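Local atomic coordinates of acyl-coenzyme A oxidase (Caenorhabditis elegans, PDB entry 5K3J), a protein that catalyses the FAD-dependent desaturation of ascaroside side chains carried on coenzyme A, the first step of peroxisomal beta-oxidation in pheromone biosynthesis. Residues F38-R41 and R42-T46; L55-I58 and K59-F63; R75-S78 and I79-Y83; S647-K650 and Y651-M655. All coordinates share one frame; numbering follows the deposited sequence.

Contact 1 of 4, residues F38-R41 and R42-T46; sequences FARR and RREIT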
# COMPACT_ATOMS: atom_id res chain seq x y z
N PHE A 38 -28.45 -8.75 16.51
CA PHE A 38 -27.25 -9.27 15.85
C PHE A 38 -25.99 -8.92 16.62
O PHE A 38 -25.09 -9.74 16.76
CB PHE A 38 -27.13 -8.76 14.42
CG PHE A 38 -25.87 -9.18 13.73
CD1 PHE A 38 -25.47 -10.51 13.76
CD2 PHE A 38 -25.07 -8.26 13.06
CE1 PHE A 38 -24.30 -10.91 13.14
CE2 PHE A 38 -23.90 -8.67 12.44
CZ PHE A 38 -23.52 -9.99 12.48
N ALA A 39 -25.93 -7.68 17.11
CA ALA A 39 -24.77 -7.22 17.87
C ALA A 39 -24.53 -8.11 19.07
O ALA A 39 -23.39 -8.47 19.38
CB ALA A 39 -24.95 -5.78 18.30
N ARG A 40 -25.62 -8.47 19.74
CA ARG A 40 -25.59 -9.39 20.86
C ARG A 40 -25.13 -10.78 20.43
O ARG A 40 -24.37 -11.44 21.13
CB ARG A 40 -26.97 -9.47 21.51
CG ARG A 40 -27.30 -10.80 22.17
CD ARG A 40 -26.66 -10.92 23.54
NE ARG A 40 -27.43 -11.82 24.39
CZ ARG A 40 -26.92 -12.49 25.42
NH1 ARG A 40 -25.63 -12.39 25.71
NH2 ARG A 40 -27.70 -13.28 26.15
N ARG A 41 -25.59 -11.21 19.26
CA ARG A 41 -25.22 -12.51 18.71
C ARG A 41 -23.71 -12.60 18.45
O ARG A 41 -23.11 -13.65 18.66
CB ARG A 41 -25.99 -12.78 17.41
CG ARG A 41 -27.44 -13.20 17.63
CD ARG A 41 -27.51 -14.58 18.26
NE ARG A 41 -27.10 -15.62 17.33
CZ ARG A 41 -26.42 -16.71 17.67
NH1 ARG A 41 -26.07 -16.91 18.93
NH2 ARG A 41 -26.09 -17.60 16.75
N ARG A 42 -23.11 -11.49 18.03
CA ARG A 42 -21.68 -11.46 17.74
C ARG A 42 -20.84 -11.78 18.97
O ARG A 42 -19.87 -12.54 18.89
CB ARG A 42 -21.28 -10.09 17.20
CG ARG A 42 -21.88 -9.74 15.86
CD ARG A 42 -21.24 -8.47 15.33
NE ARG A 42 -19.82 -8.66 15.03
CZ ARG A 42 -18.82 -8.32 15.85
NH1 ARG A 42 -19.07 -7.76 17.02
NH2 ARG A 42 -17.56 -8.53 15.47
N ARG A 43 -21.22 -11.18 20.09
CA ARG A 43 -20.53 -11.44 21.34
C ARG A 43 -20.86 -12.85 21.81
O ARG A 43 -20.01 -13.56 22.35
CB ARG A 43 -20.92 -10.41 22.41
CG ARG A 43 -21.02 -8.97 21.90
CD ARG A 43 -21.42 -8.00 23.02
NE ARG A 43 -22.17 -6.85 22.52
CZ ARG A 43 -23.47 -6.68 22.71
NH1 ARG A 43 -24.18 -7.59 23.38
NH2 ARG A 43 -24.08 -5.60 22.23
N GLU A 44 -22.10 -13.26 21.56
CA GLU A 44 -22.58 -14.59 21.93
C GLU A 44 -21.80 -15.67 21.18
O GLU A 44 -21.40 -16.67 21.77
CB GLU A 44 -24.08 -14.70 21.65
CG GLU A 44 -24.76 -15.85 22.37
CD GLU A 44 -26.27 -15.77 22.26
OE1 GLU A 44 -26.80 -14.66 22.05
OE2 GLU A 44 -26.91 -16.83 22.37
N ILE A 45 -21.58 -15.45 19.89
CA ILE A 45 -20.83 -16.38 19.06
C ILE A 45 -19.36 -16.39 19.46
O ILE A 45 -18.75 -17.45 19.62
CB ILE A 45 -20.95 -16.02 17.57
CG1 ILE A 45 -22.39 -16.22 17.09
CG2 ILE A 45 -20.02 -16.87 16.74
CD1 ILE A 45 -22.75 -15.42 15.85
N THR A 46 -18.79 -15.19 19.61
CA THR A 46 -17.40 -15.05 20.03
C THR A 46 -17.15 -15.77 21.35
O THR A 46 -16.12 -16.42 21.53
CB THR A 46 -17.02 -13.56 20.18
OG1 THR A 46 -17.16 -12.90 18.92
CG2 THR A 46 -15.58 -13.43 20.64
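F38 and R42 meet one turn apart on helix 36-49, where the arginine's aliphatic stem lies over one face of the phenyl ring. R42 CG stands 3.9 Å from the centroid of the F38 ring, a CH-pi contact displaced toward the ring's rim, and the R42 guanidinium is turned 79° from the ring plane. The F38 ring lies beside the stem because its CG is anti to the backbone N (chi1 176°). Farther round the helix, E44 sits between two arginines. Its OE1 is over a face of the R40 guanidinium in a long salt bridge, 3.7 Å from R40 NE, in which no R40 N-H points at the oxygen. OE2 pairs with R41 NH1 at 3.5 Å, the carboxylate carbon lying at the edge of that guanidinium while the two planes stand 82° apart. I45 CG1 packs over a face of the same group, 4.0 Å from R41 NH2. The stronger partner of R41 is E95 on helix 93-103, and its NH2 bonds to L87 O. The extended R43 chain lays its guanidinium face over A39 O, while NE bonds to Q609. E44 therefore probably offsets part of the charge of R40 and R41, with little directed bonding.

Contact 2 of 4, residues L55-I58 and K59-F63; sequences LADI and KPYPF
D57 lies against Y61 in the loop joining helix 36-49 to helix 66-82, part of the N-terminal region of the acyl-CoA oxidase fold, where the chain turns through K59 and P60 into a short 3-10 segment at residues 61-63. The aspartate side chain can be followed outward across the tyrosine ring. Its CB already touches the ring, 3.5 Å from Y61 CE1, and is also near the carbonyl oxygen of K59. With CG anti to the carbonyl carbon (chi1 -60°), the carboxylate is laid over the aromatic face: D57 CG stands 3.4 Å above the ring plane, offset toward the rim. The two flat groups are stacked with their planes 29° apart. At the tip the two oxygens part company. OD2 stays over the CD1-CE1 side of the ring, 4.1 Å from Y61 CE1, whereas OD1 reaches on over CZ toward the phenol oxygen. The ring face probably does little to offset the charge, which D57 OD1 meets in salt bridges to R616 and K76. Bonds from D57 to K76 and, weakly, from Y61 OH to E72 tie the turn to helix 66-82, and the buried Y61 ring also packs on R616 and K76. At the far end of the segment, F63 meets W633 and packs on P239 of the second subunit. I58 and K59 make the outer bend, where I58 CG2 approaches K59 CG at 3.9 Å.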
# COMPACT_ATOMS: atom_id res chain seq x y z
N LEU A 55 -10.51 -24.23 17.60
CA LEU A 55 -10.83 -23.11 16.71
C LEU A 55 -9.82 -21.98 16.83
O LEU A 55 -9.93 -20.98 16.13
CB LEU A 55 -12.23 -22.59 17.01
CG LEU A 55 -13.41 -23.45 16.58
CD1 LEU A 55 -14.71 -22.66 16.66
CD2 LEU A 55 -13.20 -24.00 15.18
N ALA A 56 -8.84 -22.13 17.71
CA ALA A 56 -7.78 -21.13 17.83
C ALA A 56 -6.78 -21.31 16.70
O ALA A 56 -6.63 -22.42 16.18
CB ALA A 56 -7.10 -21.21 19.19
N ASP A 57 -6.12 -20.23 16.31
CA ASP A 57 -5.05 -20.31 15.32
C ASP A 57 -3.98 -21.29 15.81
O ASP A 57 -3.57 -21.22 16.97
CB ASP A 57 -4.43 -18.94 15.07
CG ASP A 57 -5.44 -17.93 14.54
OD1 ASP A 57 -6.43 -18.34 13.92
OD2 ASP A 57 -5.23 -16.71 14.75
N ILE A 58 -3.56 -22.20 14.94
CA ILE A 58 -2.60 -23.24 15.32
C ILE A 58 -1.33 -22.60 15.88
O ILE A 58 -0.70 -23.13 16.80
CB ILE A 58 -2.27 -24.18 14.11
CG1 ILE A 58 -1.57 -25.45 14.59
CG2 ILE A 58 -1.45 -23.46 13.04
CD1 ILE A 58 -2.52 -26.53 15.07
N LYS A 59 -0.98 -21.44 15.34
CA LYS A 59 0.08 -20.58 15.85
C LYS A 59 -0.08 -19.23 15.18
O LYS A 59 -0.84 -19.12 14.21
CB LYS A 59 1.46 -21.18 15.58
CG LYS A 59 1.75 -21.61 14.16
CD LYS A 59 3.22 -22.01 14.06
CE LYS A 59 3.52 -22.98 12.94
NZ LYS A 59 4.97 -23.30 12.91
N PRO A 60 0.59 -18.18 15.70
CA PRO A 60 0.54 -16.85 15.08
C PRO A 60 0.67 -16.87 13.56
O PRO A 60 1.75 -17.16 13.03
CB PRO A 60 1.73 -16.14 15.72
CG PRO A 60 1.78 -16.71 17.09
CD PRO A 60 1.32 -18.14 16.98
N TYR A 61 -0.43 -16.54 12.89
CA TYR A 61 -0.53 -16.62 11.43
C TYR A 61 0.64 -16.04 10.62
O TYR A 61 0.98 -16.58 9.57
CB TYR A 61 -1.83 -15.96 10.96
CG TYR A 61 -3.03 -16.87 10.97
CD1 TYR A 61 -2.96 -18.13 11.54
CD2 TYR A 61 -4.24 -16.48 10.40
CE1 TYR A 61 -4.06 -18.98 11.55
CE2 TYR A 61 -5.34 -17.32 10.40
CZ TYR A 61 -5.24 -18.57 10.98
OH TYR A 61 -6.34 -19.41 10.98
N PRO A 62 1.25 -14.92 11.08
CA PRO A 62 2.43 -14.46 10.34
C PRO A 62 3.56 -15.49 10.25
O PRO A 62 4.32 -15.45 9.28
CB PRO A 62 2.88 -13.25 11.14
CG PRO A 62 1.63 -12.71 11.69
CD PRO A 62 0.78 -13.90 12.03
N PHE A 63 3.66 -16.40 11.22
CA PHE A 63 4.76 -17.36 11.25
C PHE A 63 4.62 -18.46 10.19
O PHE A 63 5.54 -19.24 9.97
CB PHE A 63 4.88 -18.02 12.63
CG PHE A 63 5.19 -17.06 13.74
CD1 PHE A 63 5.57 -15.75 13.48
CD2 PHE A 63 5.11 -17.47 15.06
CE1 PHE A 63 5.85 -14.87 14.51
CE2 PHE A 63 5.40 -16.60 16.09
CZ PHE A 63 5.77 -15.29 15.82

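Contact 3 of 4, residues R75-S78 and I79-Y83; sequences RKIS and ILTKY
I79 lies against R75 near the C-terminal end of helix 66-82. Its CG1 is 3.2 Å from R75 O and its CD1 reaches the R75 guanidinium, 3.3 Å from NH1. The close-knit side rests on two carbonyls that each take two bonds. R75 O accepts from I79 N and from S78 OG, the latter at 2.9 Å. The hydroxyl can turn back to it because OG sits between the backbone N and the carbonyl carbon (chi1 71°). Two residues on, I77 O is gripped by T81 OG1, nearly along the line of the carbonyl, and by T81 N from above the carbonyl plane at 3.1 Å. With its hydroxyl gone, as in an alanine here, S78 would probably leave R75 O to the I79 amide. Contact is looser where I77 CD1 and L80 CD2 come only to 4.3 Å; L80 packs on helix 93-103, and I77 on H100, H109 and F111. K82, exposed, brings just its CB near S78 O. Y651 of the second subunit packs on R75 and S78. Side-chain hydroxyls thus supplement helix bonding at two carbonyls, while R75, also paired with E72, and K76 link the helix to E54, L55 and D57 before it.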
# COMPACT_ATOMS: atom_id res chain seq x y z
N ARG A 75 -7.76 -26.76 7.59
CA ARG A 75 -7.95 -27.34 8.91
C ARG A 75 -9.12 -26.64 9.61
O ARG A 75 -10.06 -27.30 10.07
CB ARG A 75 -6.69 -27.21 9.77
CG ARG A 75 -6.84 -27.79 11.18
CD ARG A 75 -5.65 -27.46 12.07
NE ARG A 75 -5.74 -26.11 12.62
CZ ARG A 75 -6.43 -25.80 13.71
NH1 ARG A 75 -7.11 -26.73 14.36
NH2 ARG A 75 -6.45 -24.55 14.15
N LYS A 76 -9.07 -25.32 9.66
CA LYS A 76 -10.02 -24.54 10.44
C LYS A 76 -11.42 -24.54 9.82
O LYS A 76 -12.41 -24.48 10.55
CB LYS A 76 -9.52 -23.11 10.60
CG LYS A 76 -9.99 -22.43 11.88
CD LYS A 76 -9.14 -22.84 13.08
CE LYS A 76 -7.95 -21.93 13.28
NZ LYS A 76 -8.41 -20.56 13.62
N ILE A 77 -11.51 -24.63 8.50
CA ILE A 77 -12.81 -24.60 7.82
C ILE A 77 -13.56 -25.93 7.94
O ILE A 77 -14.79 -25.96 7.93
CB ILE A 77 -12.67 -24.23 6.31
CG1 ILE A 77 -13.97 -23.66 5.76
CG2 ILE A 77 -12.21 -25.43 5.50
CD1 ILE A 77 -14.48 -22.45 6.52
N SER A 78 -12.81 -27.02 8.08
CA SER A 78 -13.42 -28.33 8.23
C SER A 78 -13.91 -28.53 9.65
O SER A 78 -14.93 -29.16 9.88
CB SER A 78 -12.43 -29.44 7.85
OG SER A 78 -11.41 -29.58 8.82
N ILE A 79 -13.17 -27.98 10.61
CA ILE A 79 -13.58 -28.02 12.00
C ILE A 79 -14.78 -27.10 12.21
O ILE A 79 -15.78 -27.49 12.83
CB ILE A 79 -12.45 -27.59 12.95
CG1 ILE A 79 -11.23 -28.48 12.76
CG2 ILE A 79 -12.92 -27.65 14.40
CD1 ILE A 79 -10.02 -28.03 13.55
N LEU A 80 -14.68 -25.88 11.69
CA LEU A 80 -15.73 -24.88 11.82
C LEU A 80 -17.05 -25.36 11.22
O LEU A 80 -18.12 -25.07 11.75
CB LEU A 80 -15.30 -23.58 11.14
CG LEU A 80 -16.22 -22.37 11.27
CD1 LEU A 80 -16.33 -21.97 12.73
CD2 LEU A 80 -15.71 -21.21 10.42
N THR A 81 -16.95 -26.09 10.11
CA THR A 81 -18.14 -26.62 9.44
C THR A 81 -18.89 -27.59 10.34
O THR A 81 -20.12 -27.63 10.35
CB THR A 81 -17.76 -27.30 8.11
OG1 THR A 81 -17.17 -26.33 7.24
CG2 THR A 81 -18.99 -27.89 7.44
N LYS A 82 -18.14 -28.37 11.12
CA LYS A 82 -18.75 -29.29 12.08
C LYS A 82 -19.50 -28.52 13.17
O LYS A 82 -20.65 -28.83 13.48
CB LYS A 82 -17.68 -30.18 12.72
CG LYS A 82 -17.98 -30.57 14.16
CD LYS A 82 -16.83 -31.32 14.79
CE LYS A 82 -16.90 -31.22 16.31
NZ LYS A 82 -18.30 -31.37 16.82
N TYR A 83 -18.84 -27.50 13.73
CA TYR A 83 -19.44 -26.70 14.79
C TYR A 83 -20.42 -25.66 14.25
O TYR A 83 -20.97 -24.87 15.02
CB TYR A 83 -18.36 -26.00 15.61
CG TYR A 83 -17.57 -26.90 16.54
CD1 TYR A 83 -18.15 -27.40 17.71
CD2 TYR A 83 -16.25 -27.23 16.28
CE1 TYR A 83 -17.44 -28.22 18.57
CE2 TYR A 83 -15.53 -28.05 17.13
CZ TYR A 83 -16.13 -28.54 18.27
OH TYR A 83 -15.42 -29.35 19.13

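Contact 4 of 4, residues S647-K650 and Y651-M655; sequences SVEK and YLKPM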
# COMPACT_ATOMS: atom_id res chain seq x y z
N SER A 647 22.51 -21.13 8.39
CA SER A 647 23.05 -20.39 7.25
C SER A 647 24.25 -19.52 7.63
O SER A 647 25.06 -19.17 6.78
CB SER A 647 21.96 -19.52 6.63
OG SER A 647 21.45 -18.59 7.58
N VAL A 648 24.36 -19.17 8.91
CA VAL A 648 25.51 -18.40 9.38
C VAL A 648 26.74 -19.30 9.50
O VAL A 648 27.84 -18.93 9.09
CB VAL A 648 25.26 -17.73 10.73
CG1 VAL A 648 26.54 -17.10 11.27
CG2 VAL A 648 24.18 -16.67 10.61
N GLU A 649 26.53 -20.48 10.08
CA GLU A 649 27.57 -21.49 10.21
C GLU A 649 28.07 -21.94 8.85
O GLU A 649 29.26 -22.21 8.66
CB GLU A 649 27.03 -22.69 10.99
CG GLU A 649 28.04 -23.79 11.24
CD GLU A 649 29.02 -23.43 12.34
OE1 GLU A 649 28.58 -23.16 13.48
OE2 GLU A 649 30.24 -23.42 12.07
N LYS A 650 27.15 -22.03 7.89
CA LYS A 650 27.48 -22.55 6.57
C LYS A 650 28.09 -21.51 5.63
O LYS A 650 28.95 -21.83 4.82
CB LYS A 650 26.23 -23.15 5.92
CG LYS A 650 26.45 -23.64 4.49
CD LYS A 650 25.18 -24.22 3.90
CE LYS A 650 25.42 -24.73 2.49
NZ LYS A 650 24.18 -25.26 1.87
N TYR A 651 27.64 -20.26 5.74
CA TYR A 651 28.09 -19.23 4.80
C TYR A 651 28.87 -18.08 5.43
O TYR A 651 29.92 -17.69 4.92
CB TYR A 651 26.91 -18.64 4.02
CG TYR A 651 26.20 -19.60 3.09
CD1 TYR A 651 26.81 -20.05 1.93
CD2 TYR A 651 24.90 -20.04 3.37
CE1 TYR A 651 26.16 -20.93 1.07
CE2 TYR A 651 24.25 -20.91 2.52
CZ TYR A 651 24.88 -21.36 1.37
OH TYR A 651 24.24 -22.22 0.51
N LEU A 652 28.34 -17.51 6.51
CA LEU A 652 28.91 -16.29 7.06
C LEU A 652 30.23 -16.52 7.80
O LEU A 652 31.12 -15.68 7.75
CB LEU A 652 27.92 -15.60 8.00
CG LEU A 652 26.78 -14.85 7.31
CD1 LEU A 652 26.06 -13.93 8.29
CD2 LEU A 652 27.29 -14.06 6.11
N LYS A 653 30.34 -17.66 8.48
CA LYS A 653 31.57 -17.99 9.20
C LYS A 653 32.74 -18.22 8.23
O LYS A 653 33.79 -17.61 8.39
CB LYS A 653 31.35 -19.21 10.11
CG LYS A 653 30.36 -18.97 11.24
CD LYS A 653 31.04 -18.95 12.60
CE LYS A 653 31.24 -20.36 13.14
NZ LYS A 653 30.03 -20.86 13.85
N PRO A 654 32.56 -19.09 7.21
CA PRO A 654 33.68 -19.28 6.28
C PRO A 654 34.02 -18.03 5.48
O PRO A 654 35.19 -17.80 5.16
CB PRO A 654 33.18 -20.40 5.34
CG PRO A 654 32.10 -21.07 6.09
CD PRO A 654 31.44 -19.99 6.87
N MET A 655 33.01 -17.23 5.16
CA MET A 655 33.22 -15.97 4.46
C MET A 655 34.12 -15.05 5.27
O MET A 655 35.06 -14.45 4.73
CB MET A 655 31.89 -15.29 4.18
CG MET A 655 32.01 -13.93 3.53
SD MET A 655 30.62 -12.87 3.93
CE MET A 655 30.74 -12.88 5.71
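Helix 646-661, the last helix modelled, carries a wider pi-type turn at 648-650 and a kink at P654, and K650 and Y651 meet within this irregular stretch. The lysine runs beside the tyrosine in the same direction, fully extended beyond CG, so that its methylenes lie over one ring face. K650 CG stands 4.0 Å from the centroid of the Y651 ring, 9° off the ring normal, a CH-pi contact over the centre. At the ends, K650 NZ makes a weak hydrogen bond to Y651 OH at 3.3 Å. S647 O approaches the same ring at its edge, 3.5 Å from Y651 CD2. Losing the ring to an alanine is likely to leave the K650 chain without the face it rests on and free to turn. The wide turn appears in the backbone as K653 N bonding to V648 O, five residues back, at 2.9 Å. Bent at three torsions, K653 returns to E649, where NZ forms a salt bridge of 2.7 Å with OE1, met from above the carboxylate plane. P654 CG rests 3.5 Å from K650 O, and V648 CG1 packs on L652 CB at 3.9 Å. The helix lies against the second subunit: Y651 packs on T74 of its helix 66-82, M655 on F111 just before its helix 112-125, while V648 touches H226 and K653 NZ bonds to T225 O between its strands 210-219 and 232-236.

Contacts 1, 2 and 3 follow one another in the N-terminal region: helix 36-49, the loop after it, and helix 66-82. The centres of contacts 1 and 3 are 19 Å apart and their nearest atoms about 7 Å, without touching. Contacts 2 and 3 do touch, their centres 15 Å apart. Contact 4 comes at the far end of the chain, on helix 646-661, its centre 44 Å from that of contact 3 within one subunit. The dimer closes this gap: Y651 and L652 of the second subunit pack on helix 66-82, so the C-terminal helix of each chain lies against the N-terminal region of its mate.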